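Local atomic coordinates of type 4 fimbrial biogenesis protein PilF (Pseudomonas aeruginosa, PDB entry 2HO1), a protein that is required for the outer membrane localization of PilQ and its assembly into the dodecameric secretin of the type IV pilus. Residues A178-Y186 with R210-L218. Residues are numbered along the deposited sequence; the frame is centred on the assembly and turned at random.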
loop_
_atom_site.group_PDB
_atom_site.type_symbol
_atom_site.label_atom_id
_atom_site.label_comp_id
_atom_site.label_asym_id
_atom_site.label_seq_id
_atom_site.Cartn_x
_atom_site.Cartn_y
_atom_site.Cartn_z
ATOM N N ALA A 178 18.032 -4.471 -9.667
ATOM C CA ALA A 178 18.206 -5.294 -10.860
ATOM C C ALA A 178 18.703 -6.680 -10.480
ATOM O O ALA A 178 18.330 -7.679 -11.114
ATOM C CB ALA A 178 19.186 -4.650 -11.797
ATOM N N LEU A 179 19.554 -6.746 -9.458
ATOM C CA LEU A 179 20.094 -8.030 -9.006
ATOM C C LEU A 179 19.009 -8.894 -8.386
ATOM O O LEU A 179 18.961 -10.100 -8.639
ATOM C CB LEU A 179 21.235 -7.822 -7.989
ATOM C CG LEU A 179 21.756 -9.082 -7.294
ATOM C CD1 LEU A 179 22.514 -9.956 -8.278
ATOM C CD2 LEU A 179 22.670 -8.651 -6.146
ATOM N N GLU A 180 18.128 -8.285 -7.580
ATOM C CA GLU A 180 17.049 -9.058 -6.966
ATOM C C GLU A 180 16.123 -9.561 -8.067
ATOM O O GLU A 180 15.631 -10.680 -7.995
ATOM C CB GLU A 180 16.263 -8.220 -5.957
ATOM C CG GLU A 180 17.050 -7.775 -4.736
ATOM C CD GLU A 180 17.663 -8.939 -3.960
ATOM O OE1 GLU A 180 17.025 -9.994 -3.841
ATOM O OE2 GLU A 180 18.790 -8.788 -3.460
HETATM N N MSE A 181 15.908 -8.751 -9.105
HETATM C CA MSE A 181 15.063 -9.181 -10.226
HETATM C C MSE A 181 15.724 -10.359 -10.931
HETATM O O MSE A 181 15.079 -11.378 -11.205
HETATM C CB MSE A 181 14.845 -8.046 -11.242
HETATM C CG MSE A 181 13.811 -6.982 -10.848
HETATM SE SE MSE A 181 12.010 -7.682 -10.666
HETATM C CE MSE A 181 11.783 -8.496 -12.374
ATOM N N ALA A 182 17.012 -10.221 -11.239
ATOM C CA ALA A 182 17.743 -11.303 -11.918
ATOM C C ALA A 182 17.628 -12.610 -11.127
ATOM O O ALA A 182 17.373 -13.690 -11.695
ATOM C CB ALA A 182 19.240 -10.920 -12.089
ATOM N N ASP A 183 17.810 -12.525 -9.813
ATOM C CA ASP A 183 17.728 -13.725 -9.002
ATOM C C ASP A 183 16.340 -14.356 -9.082
ATOM O O ASP A 183 16.205 -15.574 -9.238
ATOM C CB ASP A 183 18.103 -13.404 -7.552
ATOM C CG ASP A 183 18.443 -14.656 -6.740
ATOM O OD1 ASP A 183 19.076 -15.594 -7.298
ATOM O OD2 ASP A 183 18.092 -14.701 -5.539
ATOM N N LEU A 184 15.300 -13.531 -8.985
ATOM C CA LEU A 184 13.946 -14.066 -9.042
ATOM C C LEU A 184 13.671 -14.711 -10.376
ATOM O O LEU A 184 13.190 -15.834 -10.431
ATOM C CB LEU A 184 12.925 -12.965 -8.787
ATOM C CG LEU A 184 12.925 -12.459 -7.352
ATOM C CD1 LEU A 184 12.054 -11.217 -7.259
ATOM C CD2 LEU A 184 12.438 -13.551 -6.434
ATOM N N LEU A 185 13.988 -14.012 -11.458
ATOM C CA LEU A 185 13.746 -14.567 -12.792
ATOM C C LEU A 185 14.545 -15.847 -13.000
ATOM O O LEU A 185 14.027 -16.832 -13.535
ATOM C CB LEU A 185 14.087 -13.533 -13.854
ATOM C CG LEU A 185 13.170 -12.319 -13.725
ATOM C CD1 LEU A 185 13.721 -11.149 -14.557
ATOM C CD2 LEU A 185 11.749 -12.727 -14.160
ATOM N N TYR A 186 15.804 -15.845 -12.575
ATOM C CA TYR A 186 16.613 -17.045 -12.690
ATOM C C TYR A 186 15.915 -18.198 -11.997
ATOM O O TYR A 186 15.759 -19.273 -12.571
ATOM C CB TYR A 186 18.005 -16.847 -12.095
ATOM C CG TYR A 186 18.807 -18.125 -12.051
ATOM C CD1 TYR A 186 19.355 -18.661 -13.207
ATOM C CD2 TYR A 186 18.997 -18.808 -10.862
ATOM C CE1 TYR A 186 20.079 -19.832 -13.176
ATOM C CE2 TYR A 186 19.720 -19.980 -10.822
ATOM C CZ TYR A 186 20.259 -20.487 -11.982
ATOM O OH TYR A 186 20.981 -21.656 -11.948
ATOM N N ARG A 210 27.471 -13.834 -3.866
ATOM C CA ARG A 210 26.145 -14.123 -4.380
ATOM C C ARG A 210 25.978 -13.790 -5.861
ATOM O O ARG A 210 25.574 -14.640 -6.641
ATOM C CB ARG A 210 25.092 -13.358 -3.578
ATOM C CG ARG A 210 23.661 -13.573 -4.093
ATOM C CD ARG A 210 22.708 -12.514 -3.571
ATOM N NE ARG A 210 21.368 -12.702 -4.121
ATOM C CZ ARG A 210 20.390 -11.812 -4.019
ATOM N NH1 ARG A 210 20.608 -10.675 -3.392
ATOM N NH2 ARG A 210 19.201 -12.065 -4.550
ATOM N N SER A 211 26.280 -12.558 -6.250
ATOM C CA SER A 211 26.108 -12.158 -7.633
ATOM C C SER A 211 27.052 -12.837 -8.620
ATOM O O SER A 211 26.665 -13.074 -9.772
ATOM C CB SER A 211 26.176 -10.638 -7.782
ATOM O OG SER A 211 27.435 -10.120 -7.451
ATOM N N LEU A 212 28.268 -13.167 -8.182
ATOM C CA LEU A 212 29.220 -13.845 -9.060
ATOM C C LEU A 212 28.666 -15.223 -9.388
ATOM O O LEU A 212 28.707 -15.653 -10.541
ATOM C CB LEU A 212 30.618 -13.972 -8.402
ATOM C CG LEU A 212 31.392 -12.650 -8.326
ATOM C CD1 LEU A 212 32.589 -12.773 -7.391
ATOM C CD2 LEU A 212 31.826 -12.227 -9.738
ATOM N N LEU A 213 28.119 -15.904 -8.390
ATOM C CA LEU A 213 27.575 -17.234 -8.620
ATOM C C LEU A 213 26.350 -17.185 -9.541
ATOM O O LEU A 213 26.167 -18.067 -10.396
ATOM C CB LEU A 213 27.202 -17.894 -7.306
ATOM C CG LEU A 213 26.696 -19.330 -7.455
ATOM C CD1 LEU A 213 27.821 -20.235 -7.961
ATOM C CD2 LEU A 213 26.184 -19.822 -6.126
ATOM N N LEU A 214 25.518 -16.157 -9.370
ATOM C CA LEU A 214 24.325 -16.007 -10.199
ATOM C C LEU A 214 24.771 -15.773 -11.638
ATOM O O LEU A 214 24.207 -16.352 -12.568
ATOM C CB LEU A 214 23.450 -14.829 -9.710
ATOM C CG LEU A 214 22.246 -14.396 -10.578
ATOM C CD1 LEU A 214 21.328 -15.603 -10.847
ATOM C CD2 LEU A 214 21.462 -13.267 -9.873
ATOM N N GLY A 215 25.777 -14.918 -11.815
ATOM C CA GLY A 215 26.289 -14.626 -13.144
ATOM C C GLY A 215 26.927 -15.858 -13.769
ATOM O O GLY A 215 26.834 -16.090 -14.974
ATOM N N ILE A 216 27.602 -16.646 -12.943
ATOM C CA ILE A 216 28.222 -17.874 -13.406
ATOM C C ILE A 216 27.153 -18.831 -13.897
ATOM O O ILE A 216 27.253 -19.371 -14.996
ATOM C CB ILE A 216 29.045 -18.553 -12.302
ATOM C CG1 ILE A 216 30.390 -17.848 -12.130
ATOM C CG2 ILE A 216 29.248 -20.021 -12.624
ATOM C CD1 ILE A 216 31.114 -18.220 -10.862
ATOM N N ARG A 217 26.113 -19.046 -13.097
ATOM C CA ARG A 217 25.046 -19.955 -13.512
ATOM C C ARG A 217 24.280 -19.442 -14.749
ATOM O O ARG A 217 23.774 -20.245 -15.540
ATOM C CB ARG A 217 24.086 -20.214 -12.348
ATOM C CG ARG A 217 24.696 -21.055 -11.226
ATOM C CD ARG A 217 23.884 -20.943 -9.963
ATOM N NE ARG A 217 24.275 -21.893 -8.921
ATOM C CZ ARG A 217 23.821 -21.836 -7.666
ATOM N NH1 ARG A 217 22.980 -20.865 -7.299
ATOM N NH2 ARG A 217 24.209 -22.732 -6.766
ATOM N N LEU A 218 24.206 -18.122 -14.925
ATOM C CA LEU A 218 23.522 -17.571 -16.089
ATOM C C LEU A 218 24.380 -17.783 -17.332
ATOM O O LEU A 218 23.860 -18.140 -18.395
ATOM C CB LEU A 218 23.214 -16.080 -15.912
ATOM C CG LEU A 218 21.937 -15.756 -15.119
ATOM C CD1 LEU A 218 21.762 -14.245 -14.993
ATOM C CD2 LEU A 218 20.727 -16.372 -15.814
#
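Arg210 reaches across to Glu180 and Asp183 where two tetratricopeptide repeats stack in the TPR superhelix. Segment 178-186 lies on helix 175-187, assigned by inference to TPR 5; segment 210-218 lies on helix 209-221, assigned likewise to TPR 6. Each is probably the first helix of its repeat, and the axes of the two segments cross at 45°. Arg210 CG points away from its backbone N (chi1 178°), and the rest of the chain is extended, which carries the guanidinium over to the other helix. There it grips Glu180 end-on with two nitrogens, one to each carboxylate oxygen. NH1 of Arg210 donates to OE2 of Glu180 at 2.6 Å, on the syn side but tilted 31° out of the carboxylate plane. NH2 of Arg210 donates to OE1 of Glu180 at 3.1 Å, from above the carboxylate plane. Both bonds are nearly straight. The same Arg210 NH2 also donates to Asp183 OD2 at 3.0 Å, again from above that carboxylate. All three oxygens lie near the guanidinium plane, while CD2 of Leu179 packs over one of its faces. Asp183 OD2 has a second cationic partner in Lys187, which probably helps to keep Asp183 ionised. Ser211 OG is bonded to Gln207; Ser211 CB packs against CD1 of Leu179.

Further toward the C-terminal ends of the two segments the contact is mostly apolar. Leu214 is a knob in a hole formed by Leu179, Ala182, Asp183 and Tyr186. Its CD2 lies 3.8 Å from CD1 of Leu179, and its CD1 meets CB of Tyr186. CD2 of Leu218 packs against CD1 of the Tyr186 ring. Phe201 of helix 191-202 touches both Leu179 and Ser211. The Arg217 guanidinium has Leu213 CD2 over one face, and its NH2 is satisfied by Glu247. What Arg217 offers Tyr186 is its aliphatic chain: CB lies 3.4 Å from Tyr186 OH.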